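Acetyl-CoA acetyltransferase (PDB 4EGV) is a monomeric thiolase-like protein type 1 from Mycobacterium smegmatis that probably has acyltransferase activity. Local coordinates at residues H120-F125 against L275-V280; E281-L286 against E291-L296; G371-F376 against N381-H386. All blocks are in the same frame, centred on the assembly; numbering follows the deposited sequence.

Contact 1. Residues H120-F125 against L275-V280; sequences HLATEF and LLMMSV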
loop_
_atom_site.group_PDB
_atom_site.type_symbol
_atom_site.label_atom_id
_atom_site.label_comp_id
_atom_site.label_asym_id
_atom_site.label_seq_id
_atom_site.Cartn_x
_atom_site.Cartn_y
_atom_site.Cartn_z
ATOM N N HIS A 120 -5.984 0.175 8.132
ATOM C CA HIS A 120 -6.261 1.198 9.151
ATOM C C HIS A 120 -7.687 1.050 9.747
ATOM O O HIS A 120 -7.893 1.125 10.962
ATOM C CB HIS A 120 -6.011 2.602 8.579
ATOM C CG HIS A 120 -5.874 3.689 9.609
ATOM N ND1 HIS A 120 -6.960 4.315 10.204
ATOM C CD2 HIS A 120 -4.775 4.313 10.095
ATOM C CE1 HIS A 120 -6.528 5.250 11.038
ATOM N NE2 HIS A 120 -5.206 5.262 10.999
ATOM N N LEU A 121 -8.646 0.800 8.870
ATOM C CA LEU A 121 -10.036 0.649 9.216
ATOM C C LEU A 121 -10.321 -0.584 10.039
ATOM O O LEU A 121 -11.046 -0.511 11.044
ATOM C CB LEU A 121 -10.838 0.560 7.921
ATOM C CG LEU A 121 -12.030 1.471 7.633
ATOM C CD1 LEU A 121 -12.030 2.776 8.413
ATOM C CD2 LEU A 121 -11.988 1.713 6.135
ATOM N N ALA A 122 -9.771 -1.721 9.597
ATOM C CA ALA A 122 -9.883 -2.944 10.365
ATOM C C ALA A 122 -9.256 -2.792 11.752
ATOM O O ALA A 122 -9.826 -3.212 12.713
ATOM C CB ALA A 122 -9.285 -4.103 9.624
ATOM N N THR A 123 -8.090 -2.171 11.860
ATOM C CA THR A 123 -7.505 -1.897 13.155
ATOM C C THR A 123 -8.362 -0.950 14.038
ATOM O O THR A 123 -8.591 -1.232 15.212
ATOM C CB THR A 123 -6.072 -1.381 13.008
ATOM O OG1 THR A 123 -5.300 -2.324 12.256
ATOM C CG2 THR A 123 -5.420 -1.085 14.375
ATOM N N GLU A 124 -8.800 0.165 13.481
ATOM C CA GLU A 124 -9.683 1.075 14.182
ATOM C C GLU A 124 -11.010 0.432 14.672
ATOM O O GLU A 124 -11.416 0.666 15.801
ATOM C CB GLU A 124 -9.948 2.291 13.291
ATOM C CG GLU A 124 -10.696 3.454 13.914
ATOM C CD GLU A 124 -11.617 4.127 12.914
ATOM O OE1 GLU A 124 -11.183 4.444 11.795
ATOM O OE2 GLU A 124 -12.792 4.316 13.237
ATOM N N PHE A 125 -11.669 -0.392 13.861
ATOM C CA PHE A 125 -12.873 -1.048 14.363
ATOM C C PHE A 125 -12.638 -2.214 15.247
ATOM O O PHE A 125 -13.464 -2.524 16.041
ATOM C CB PHE A 125 -13.956 -1.288 13.290
ATOM C CG PHE A 125 -14.606 -0.003 12.844
ATOM C CD1 PHE A 125 -15.426 0.701 13.725
ATOM C CD2 PHE A 125 -14.305 0.566 11.602
ATOM C CE1 PHE A 125 -15.967 1.940 13.361
ATOM C CE2 PHE A 125 -14.818 1.799 11.241
ATOM C CZ PHE A 125 -15.655 2.495 12.115
ATOM N N LEU A 275 -15.259 -6.868 4.500
ATOM C CA LEU A 275 -14.925 -7.608 5.714
ATOM C C LEU A 275 -15.988 -7.489 6.799
ATOM O O LEU A 275 -16.416 -6.426 7.149
ATOM C CB LEU A 275 -13.559 -7.164 6.290
ATOM C CG LEU A 275 -12.367 -6.993 5.332
ATOM C CD1 LEU A 275 -11.262 -6.151 5.941
ATOM C CD2 LEU A 275 -11.848 -8.332 4.847
ATOM N N LEU A 276 -16.391 -8.607 7.347
ATOM C CA LEU A 276 -17.329 -8.612 8.424
ATOM C C LEU A 276 -16.646 -8.961 9.732
ATOM O O LEU A 276 -16.024 -9.975 9.852
ATOM C CB LEU A 276 -18.441 -9.591 8.097
ATOM C CG LEU A 276 -19.677 -9.755 8.990
ATOM C CD1 LEU A 276 -20.506 -8.444 9.241
ATOM C CD2 LEU A 276 -20.492 -10.887 8.397
HETATM N N MSE A 277 -16.795 -8.095 10.717
HETATM C CA MSE A 277 -16.071 -8.165 11.965
HETATM C C MSE A 277 -17.020 -7.985 13.122
HETATM O O MSE A 277 -18.003 -7.265 13.022
HETATM C CB MSE A 277 -15.079 -7.044 11.981
HETATM C CG MSE A 277 -13.976 -7.171 13.020
HETATM SE SE MSE A 277 -12.708 -5.628 12.935
HETATM C CE MSE A 277 -12.774 -5.333 11.012
HETATM N N MSE A 278 -16.706 -8.624 14.235
HETATM C CA MSE A 278 -17.631 -8.740 15.362
HETATM C C MSE A 278 -16.884 -8.974 16.664
HETATM O O MSE A 278 -15.749 -9.405 16.663
HETATM C CB MSE A 278 -18.511 -9.975 15.167
HETATM C CG MSE A 278 -19.862 -9.796 14.608
HETATM SE SE MSE A 278 -20.686 -11.563 14.237
HETATM C CE MSE A 278 -19.195 -12.609 14.819
ATOM N N SER A 279 -17.570 -8.743 17.777
ATOM C CA SER A 279 -17.150 -9.237 19.065
ATOM C C SER A 279 -17.436 -10.712 19.092
ATOM O O SER A 279 -18.387 -11.175 18.518
ATOM C CB SER A 279 -17.878 -8.513 20.193
ATOM O OG SER A 279 -19.265 -8.669 20.113
ATOM N N VAL A 280 -16.583 -11.453 19.758
ATOM C CA VAL A 280 -16.775 -12.872 20.005
ATOM C C VAL A 280 -18.168 -13.196 20.625
ATOM O O VAL A 280 -18.777 -14.218 20.324
ATOM C CB VAL A 280 -15.516 -13.377 20.794
ATOM C CG1 VAL A 280 -15.797 -14.387 21.878
ATOM C CG2 VAL A 280 -14.433 -13.808 19.832
#
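Phe125 reaches Met277 with its backbone rather than its ring: the carbonyl carbon C of Phe125 lies 4.1 Å from SE of Met277, modelled as selenomethionine, whereas the phenyl group leads off elsewhere. One face of that ring carries OE2 of Glu124, 3.6 Å above the plane and displaced toward the rim. The contact is thus a worked example of one long side chain spanning the gap from strand to helix, where it meets backbone atoms and a small side chain. Met277 reaches out from its strand with CG anti to the backbone N (chi1 -164°), stays extended through chi2, and then bends at chi3, which lays the terminal methyl against the helix. CE of Met277 comes within 3.8 Å of CA of Ala122 and 4.0 Å of CB of the same residue. The selenium rests beside the helix backbone, with SE of Met277 3.8 Å from O of Ala122. The small alanine lets the methyl settle close to the helix, and the grip is purely by van der Waals packing between buried groups. Helix 117-130 in this way covers strand 271-279, whose backbone is bonded at Met277 to Val137 of strand 136-143 and at Leu276 to Val23 and Gly24 of strand 20-29. Phe125 also touches Val137, while Thr123 packs on Leu296, His299 and Asp301 of strand 294-303, a placement consistent with the buried helical layer of the thiolase fold.

Contact 2. Residues E281-L286 against E291-L296; sequences ESARKL and EKWVYL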
loop_
_atom_site.group_PDB
_atom_site.type_symbol
_atom_site.label_atom_id
_atom_site.label_comp_id
_atom_site.label_asym_id
_atom_site.label_seq_id
_atom_site.Cartn_x
_atom_site.Cartn_y
_atom_site.Cartn_z
ATOM N N GLU A 281 -18.671 -12.291 21.448
ATOM C CA GLU A 281 -20.004 -12.353 21.992
ATOM C C GLU A 281 -21.095 -12.252 20.941
ATOM O O GLU A 281 -22.071 -12.976 20.982
ATOM C CB GLU A 281 -20.182 -11.241 22.996
ATOM C CG GLU A 281 -21.522 -11.229 23.708
ATOM C CD GLU A 281 -21.718 -9.985 24.583
ATOM O OE1 GLU A 281 -20.978 -8.966 24.441
ATOM O OE2 GLU A 281 -22.617 -10.028 25.435
ATOM N N SER A 282 -20.948 -11.340 20.001
ATOM C CA SER A 282 -21.869 -11.305 18.867
ATOM C C SER A 282 -21.766 -12.525 17.947
ATOM O O SER A 282 -22.753 -12.976 17.394
ATOM C CB SER A 282 -21.687 -10.034 18.058
ATOM O OG SER A 282 -22.037 -8.907 18.801
ATOM N N ALA A 283 -20.576 -13.078 17.814
ATOM C CA ALA A 283 -20.388 -14.275 17.015
ATOM C C ALA A 283 -21.121 -15.494 17.562
ATOM O O ALA A 283 -21.620 -16.293 16.808
ATOM C CB ALA A 283 -18.925 -14.561 16.841
ATOM N N ARG A 284 -21.166 -15.634 18.886
ATOM C CA ARG A 284 -21.887 -16.722 19.541
ATOM C C ARG A 284 -23.407 -16.521 19.448
ATOM O O ARG A 284 -24.122 -17.447 19.100
ATOM C CB ARG A 284 -21.423 -16.869 20.986
ATOM C CG ARG A 284 -20.138 -17.670 21.117
ATOM C CD ARG A 284 -19.718 -17.766 22.548
ATOM N NE ARG A 284 -18.274 -17.985 22.697
ATOM C CZ ARG A 284 -17.437 -17.155 23.352
ATOM N NH1 ARG A 284 -17.877 -16.026 23.959
ATOM N NH2 ARG A 284 -16.154 -17.477 23.429
ATOM N N LYS A 285 -23.871 -15.300 19.721
ATOM C CA LYS A 285 -25.286 -14.896 19.676
ATOM C C LYS A 285 -25.958 -15.145 18.340
ATOM O O LYS A 285 -27.058 -15.619 18.287
ATOM C CB LYS A 285 -25.409 -13.418 20.052
ATOM C CG LYS A 285 -26.727 -13.013 20.699
ATOM C CD LYS A 285 -26.478 -12.132 21.966
ATOM C CE LYS A 285 -25.928 -10.702 21.677
ATOM N NZ LYS A 285 -27.012 -9.789 21.227
ATOM N N LEU A 286 -25.186 -14.908 17.308
ATOM C CA LEU A 286 -25.580 -14.953 15.930
ATOM C C LEU A 286 -25.338 -16.279 15.263
ATOM O O LEU A 286 -25.821 -16.500 14.195
ATOM C CB LEU A 286 -24.810 -13.893 15.182
ATOM C CG LEU A 286 -25.344 -12.485 15.255
ATOM C CD1 LEU A 286 -24.828 -11.798 14.108
ATOM C CD2 LEU A 286 -26.812 -12.442 15.215
ATOM N N GLU A 291 -14.862 -22.264 13.650
ATOM C CA GLU A 291 -13.809 -22.428 12.633
ATOM C C GLU A 291 -13.677 -21.228 11.627
ATOM O O GLU A 291 -12.678 -21.116 10.907
ATOM C CB GLU A 291 -13.823 -23.826 11.956
ATOM C CG GLU A 291 -14.912 -24.096 10.927
ATOM C CD GLU A 291 -16.150 -24.730 11.540
ATOM O OE1 GLU A 291 -16.336 -24.580 12.773
ATOM O OE2 GLU A 291 -16.946 -25.371 10.797
ATOM N N LYS A 292 -14.656 -20.316 11.652
ATOM C CA LYS A 292 -14.643 -19.081 10.852
ATOM C C LYS A 292 -13.956 -17.871 11.495
ATOM O O LYS A 292 -13.624 -16.931 10.803
ATOM C CB LYS A 292 -16.076 -18.658 10.495
ATOM C CG LYS A 292 -16.849 -19.610 9.621
ATOM C CD LYS A 292 -16.465 -19.539 8.185
ATOM C CE LYS A 292 -17.156 -20.665 7.420
ATOM N NZ LYS A 292 -17.103 -20.465 5.955
ATOM N N TRP A 293 -13.781 -17.888 12.806
ATOM C CA TRP A 293 -13.191 -16.766 13.510
ATOM C C TRP A 293 -11.678 -16.622 13.291
ATOM O O TRP A 293 -10.901 -17.564 13.476
ATOM C CB TRP A 293 -13.425 -16.884 15.003
ATOM C CG TRP A 293 -14.785 -17.084 15.419
ATOM C CD1 TRP A 293 -15.863 -17.240 14.631
ATOM C CD2 TRP A 293 -15.247 -17.182 16.767
ATOM N NE1 TRP A 293 -16.984 -17.429 15.392
ATOM C CE2 TRP A 293 -16.634 -17.401 16.711
ATOM C CE3 TRP A 293 -14.623 -17.091 18.021
ATOM C CZ2 TRP A 293 -17.413 -17.547 17.853
ATOM C CZ3 TRP A 293 -15.388 -17.225 19.147
ATOM C CH2 TRP A 293 -16.778 -17.440 19.058
ATOM N N VAL A 294 -11.288 -15.408 12.932
ATOM C CA VAL A 294 -9.900 -14.993 12.826
ATOM C C VAL A 294 -9.659 -13.737 13.690
ATOM O O VAL A 294 -10.407 -12.776 13.658
ATOM C CB VAL A 294 -9.541 -14.765 11.355
ATOM C CG1 VAL A 294 -8.133 -14.430 11.198
ATOM C CG2 VAL A 294 -9.854 -16.002 10.573
ATOM N N TYR A 295 -8.595 -13.764 14.474
ATOM C CA TYR A 295 -8.197 -12.638 15.335
ATOM C C TYR A 295 -7.207 -11.694 14.665
ATOM O O TYR A 295 -6.343 -12.084 13.928
ATOM C CB TYR A 295 -7.619 -13.161 16.662
ATOM C CG TYR A 295 -8.568 -14.062 17.379
ATOM C CD1 TYR A 295 -9.293 -13.584 18.444
ATOM C CD2 TYR A 295 -8.779 -15.374 16.958
ATOM C CE1 TYR A 295 -10.197 -14.373 19.112
ATOM C CE2 TYR A 295 -9.683 -16.164 17.595
ATOM C CZ TYR A 295 -10.400 -15.659 18.698
ATOM O OH TYR A 295 -11.325 -16.431 19.385
ATOM N N LEU A 296 -7.376 -10.420 14.914
ATOM C CA LEU A 296 -6.390 -9.465 14.516
ATOM C C LEU A 296 -5.374 -9.365 15.670
ATOM O O LEU A 296 -5.528 -8.603 16.602
ATOM C CB LEU A 296 -7.065 -8.139 14.163
ATOM C CG LEU A 296 -6.169 -6.962 13.790
ATOM C CD1 LEU A 296 -5.158 -7.296 12.729
ATOM C CD2 LEU A 296 -7.038 -5.802 13.372
#
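Trp293, met by both Ala283 and Arg284, has its indole NE1 hydrogen-bonded to the carbonyl O of Val288, in the turn between the two segments. That bond ties the ring to the chain leading into it and helps fix its rotation, leaving the carbon atoms of the benzo part to do the packing. CB of Ala283 lies 3.5 Å from CZ2 of Trp293 and is offset toward the rim of the indole. Arg284 comes in at the edge: its CG sits near the ring plane, 3.9 Å from CH2 of Trp293. CG of Arg284 is anti to its carbonyl carbon (chi1 -82°), and from there an extended chain to NE crosses the tryptophan at about a right angle. NE of Arg284 comes nearly as close, 4.0 Å from CH2 of Trp293, on the exposed border of a buried patch. The guanidinium plane is tilted 62° from the indole, which argues against a parallel stack. Val21 and Val23 of strand 20-29 also pack on the indole. The pair illustrates how a beta-alpha-beta crossover closes: strand 271-279 and strand 294-303 run parallel with strand 20-29 between them, and helix 280-286 makes the connection, held to the entry of the second strand by Trp293.

Contact 3. Residues G371-F376 against N381-H386; sequences GGLPFF and NNYSMH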
loop_
_atom_site.group_PDB
_atom_site.type_symbol
_atom_site.label_atom_id
_atom_site.label_comp_id
_atom_site.label_asym_id
_atom_site.label_seq_id
_atom_site.Cartn_x
_atom_site.Cartn_y
_atom_site.Cartn_z
ATOM N N GLY A 371 -1.252 -11.397 -5.534
ATOM C CA GLY A 371 -0.635 -11.265 -6.803
ATOM C C GLY A 371 -0.109 -9.882 -6.964
ATOM O O GLY A 371 0.672 -9.656 -7.812
ATOM N N GLY A 372 -0.571 -8.949 -6.150
ATOM C CA GLY A 372 -0.073 -7.595 -6.174
ATOM C C GLY A 372 -0.648 -6.697 -7.218
ATOM O O GLY A 372 -1.411 -7.130 -8.014
ATOM N N LEU A 373 -0.245 -5.439 -7.204
ATOM C CA LEU A 373 -0.985 -4.371 -7.834
ATOM C C LEU A 373 -0.933 -4.229 -9.336
ATOM O O LEU A 373 -1.946 -4.254 -9.994
ATOM C CB LEU A 373 -0.753 -3.040 -7.161
ATOM C CG LEU A 373 -1.975 -2.582 -6.406
ATOM C CD1 LEU A 373 -1.693 -1.432 -5.641
ATOM C CD2 LEU A 373 -3.134 -2.351 -7.270
ATOM N N PRO A 374 0.221 -4.081 -9.916
ATOM C CA PRO A 374 0.153 -4.033 -11.342
ATOM C C PRO A 374 -0.740 -5.193 -11.758
ATOM O O PRO A 374 -1.720 -4.971 -12.447
ATOM C CB PRO A 374 1.594 -4.245 -11.759
ATOM C CG PRO A 374 2.328 -3.982 -10.634
ATOM C CD PRO A 374 1.583 -4.355 -9.480
ATOM N N PHE A 375 -0.403 -6.398 -11.309
ATOM C CA PHE A 375 -0.848 -7.637 -11.901
ATOM C C PHE A 375 -2.241 -8.062 -11.540
ATOM O O PHE A 375 -2.937 -8.561 -12.335
ATOM C CB PHE A 375 0.148 -8.762 -11.609
ATOM C CG PHE A 375 1.571 -8.371 -11.734
ATOM C CD1 PHE A 375 2.145 -8.195 -12.952
ATOM C CD2 PHE A 375 2.337 -8.145 -10.632
ATOM C CE1 PHE A 375 3.447 -7.805 -13.035
ATOM C CE2 PHE A 375 3.601 -7.775 -10.741
ATOM C CZ PHE A 375 4.161 -7.609 -11.929
ATOM N N PHE A 376 -2.608 -7.868 -10.304
ATOM C CA PHE A 376 -3.913 -8.216 -9.768
ATOM C C PHE A 376 -5.030 -7.373 -10.375
ATOM O O PHE A 376 -6.126 -7.873 -10.579
ATOM C CB PHE A 376 -3.930 -8.139 -8.229
ATOM C CG PHE A 376 -5.282 -8.467 -7.602
ATOM C CD1 PHE A 376 -5.806 -9.757 -7.648
ATOM C CD2 PHE A 376 -6.021 -7.488 -6.941
ATOM C CE1 PHE A 376 -7.032 -10.061 -7.057
ATOM C CE2 PHE A 376 -7.254 -7.785 -6.350
ATOM C CZ PHE A 376 -7.764 -9.068 -6.434
ATOM N N ASN A 381 -6.251 1.943 -4.352
ATOM C CA ASN A 381 -6.889 2.359 -3.132
ATOM C C ASN A 381 -7.509 1.268 -2.228
ATOM O O ASN A 381 -7.338 1.280 -1.003
ATOM C CB ASN A 381 -7.881 3.474 -3.398
ATOM C CG ASN A 381 -7.873 4.473 -2.290
ATOM O OD1 ASN A 381 -8.715 4.422 -1.381
ATOM N ND2 ASN A 381 -6.872 5.359 -2.309
ATOM N N ASN A 382 -8.229 0.340 -2.840
ATOM C CA ASN A 382 -8.894 -0.724 -2.116
ATOM C C ASN A 382 -8.179 -2.088 -2.200
ATOM O O ASN A 382 -8.707 -3.103 -1.805
ATOM C CB ASN A 382 -10.360 -0.827 -2.568
ATOM C CG ASN A 382 -11.201 -1.526 -1.567
ATOM O OD1 ASN A 382 -11.289 -1.087 -0.430
ATOM N ND2 ASN A 382 -11.779 -2.647 -1.948
ATOM N N TYR A 383 -6.959 -2.093 -2.696
ATOM C CA TYR A 383 -6.213 -3.329 -2.863
ATOM C C TYR A 383 -6.041 -4.173 -1.602
ATOM O O TYR A 383 -6.292 -5.364 -1.630
ATOM C CB TYR A 383 -4.839 -3.063 -3.457
ATOM C CG TYR A 383 -3.980 -4.301 -3.350
ATOM C CD1 TYR A 383 -4.102 -5.338 -4.291
ATOM C CD2 TYR A 383 -3.092 -4.475 -2.278
ATOM C CE1 TYR A 383 -3.372 -6.455 -4.185
ATOM C CE2 TYR A 383 -2.351 -5.622 -2.176
ATOM C CZ TYR A 383 -2.501 -6.604 -3.132
ATOM O OH TYR A 383 -1.759 -7.746 -3.065
ATOM N N SER A 384 -5.609 -3.573 -0.501
ATOM C CA SER A 384 -5.353 -4.334 0.728
ATOM C C SER A 384 -6.565 -5.024 1.332
ATOM O O SER A 384 -6.436 -5.808 2.241
ATOM C CB SER A 384 -4.643 -3.486 1.807
ATOM O OG SER A 384 -3.234 -3.530 1.672
HETATM N N MSE A 385 -7.753 -4.757 0.860
HETATM C CA MSE A 385 -8.862 -5.461 1.434
HETATM C C MSE A 385 -9.009 -6.848 0.852
HETATM O O MSE A 385 -9.551 -7.741 1.492
HETATM C CB MSE A 385 -10.121 -4.706 1.184
HETATM C CG MSE A 385 -11.237 -5.262 1.964
HETATM SE SE MSE A 385 -12.338 -3.836 2.319
HETATM C CE MSE A 385 -12.871 -3.299 0.563
ATOM N N HIS A 386 -8.559 -6.990 -0.384
ATOM C CA HIS A 386 -8.361 -8.267 -1.011
ATOM C C HIS A 386 -7.247 -9.107 -0.313
ATOM O O HIS A 386 -7.385 -10.299 -0.140
ATOM C CB HIS A 386 -8.070 -8.034 -2.500
ATOM C CG HIS A 386 -9.240 -7.466 -3.238
ATOM N ND1 HIS A 386 -10.300 -8.244 -3.648
ATOM C CD2 HIS A 386 -9.538 -6.194 -3.600
ATOM C CE1 HIS A 386 -11.189 -7.484 -4.251
ATOM N NE2 HIS A 386 -10.746 -6.240 -4.240
#
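Phe376, His386 and Tyr383 form the close-packed part of this contact, an aromatic cluster. Phe376 turns its edge to the face of His386, with CE2 of Phe376 3.7 Å from CG of His386. The planes of these two rings meet at 60°. With its CG anti to the backbone N (chi1 179°), the phenyl group points at the opposing helix and can reach Tyr383 as well, CD2 of Phe376 standing at the tyrosine edge 3.9 Å from CD1 of Tyr383. Leu373 runs alongside the same tyrosine, pointing the other way, its CG 4.0 Å from CG of Tyr383. At the phenol end, OH of Tyr383 packs against the backbone of Gly372 and is hydrogen-bonded to OD2 of Asp341. The loose side lies at Pro374 and Phe375, on the partly exposed flank of helix 373-376, which turn to Phe221 and Phe224 of helix 210-230 instead. ND1 of His386 is bonded to NE2 of Gln27. The chemistry therefore divides: weakly polar and apolar ring packing joins the two segments, while polar bonds reach beyond them, the one to Gln27 helping to set the turn of the imidazole and the one to Asp341 holding the far end of the tyrosine in place.

All three contacts are largely buried, but they are spread through the fold: the centres of contacts 3, 1 and 2 lie about 8, 19 and 28 Å from the centre of the chain, and in contact 2 an exposed arginine forms part of the interface. Contacts 1 and 2 share consecutive elements, strand 271-279 leading into helix 280-286, and both reach the large mixed sheet; they touch where Val280 packs on Trp293. Contact 3 meets contact 1 through Met385 on Leu275 but does not touch contact 2. The chemistry differs too: aliphatic and selenium packing in contact 1, an indole packed by an alanine and an arginine in contact 2, and a three-ring cluster in contact 3.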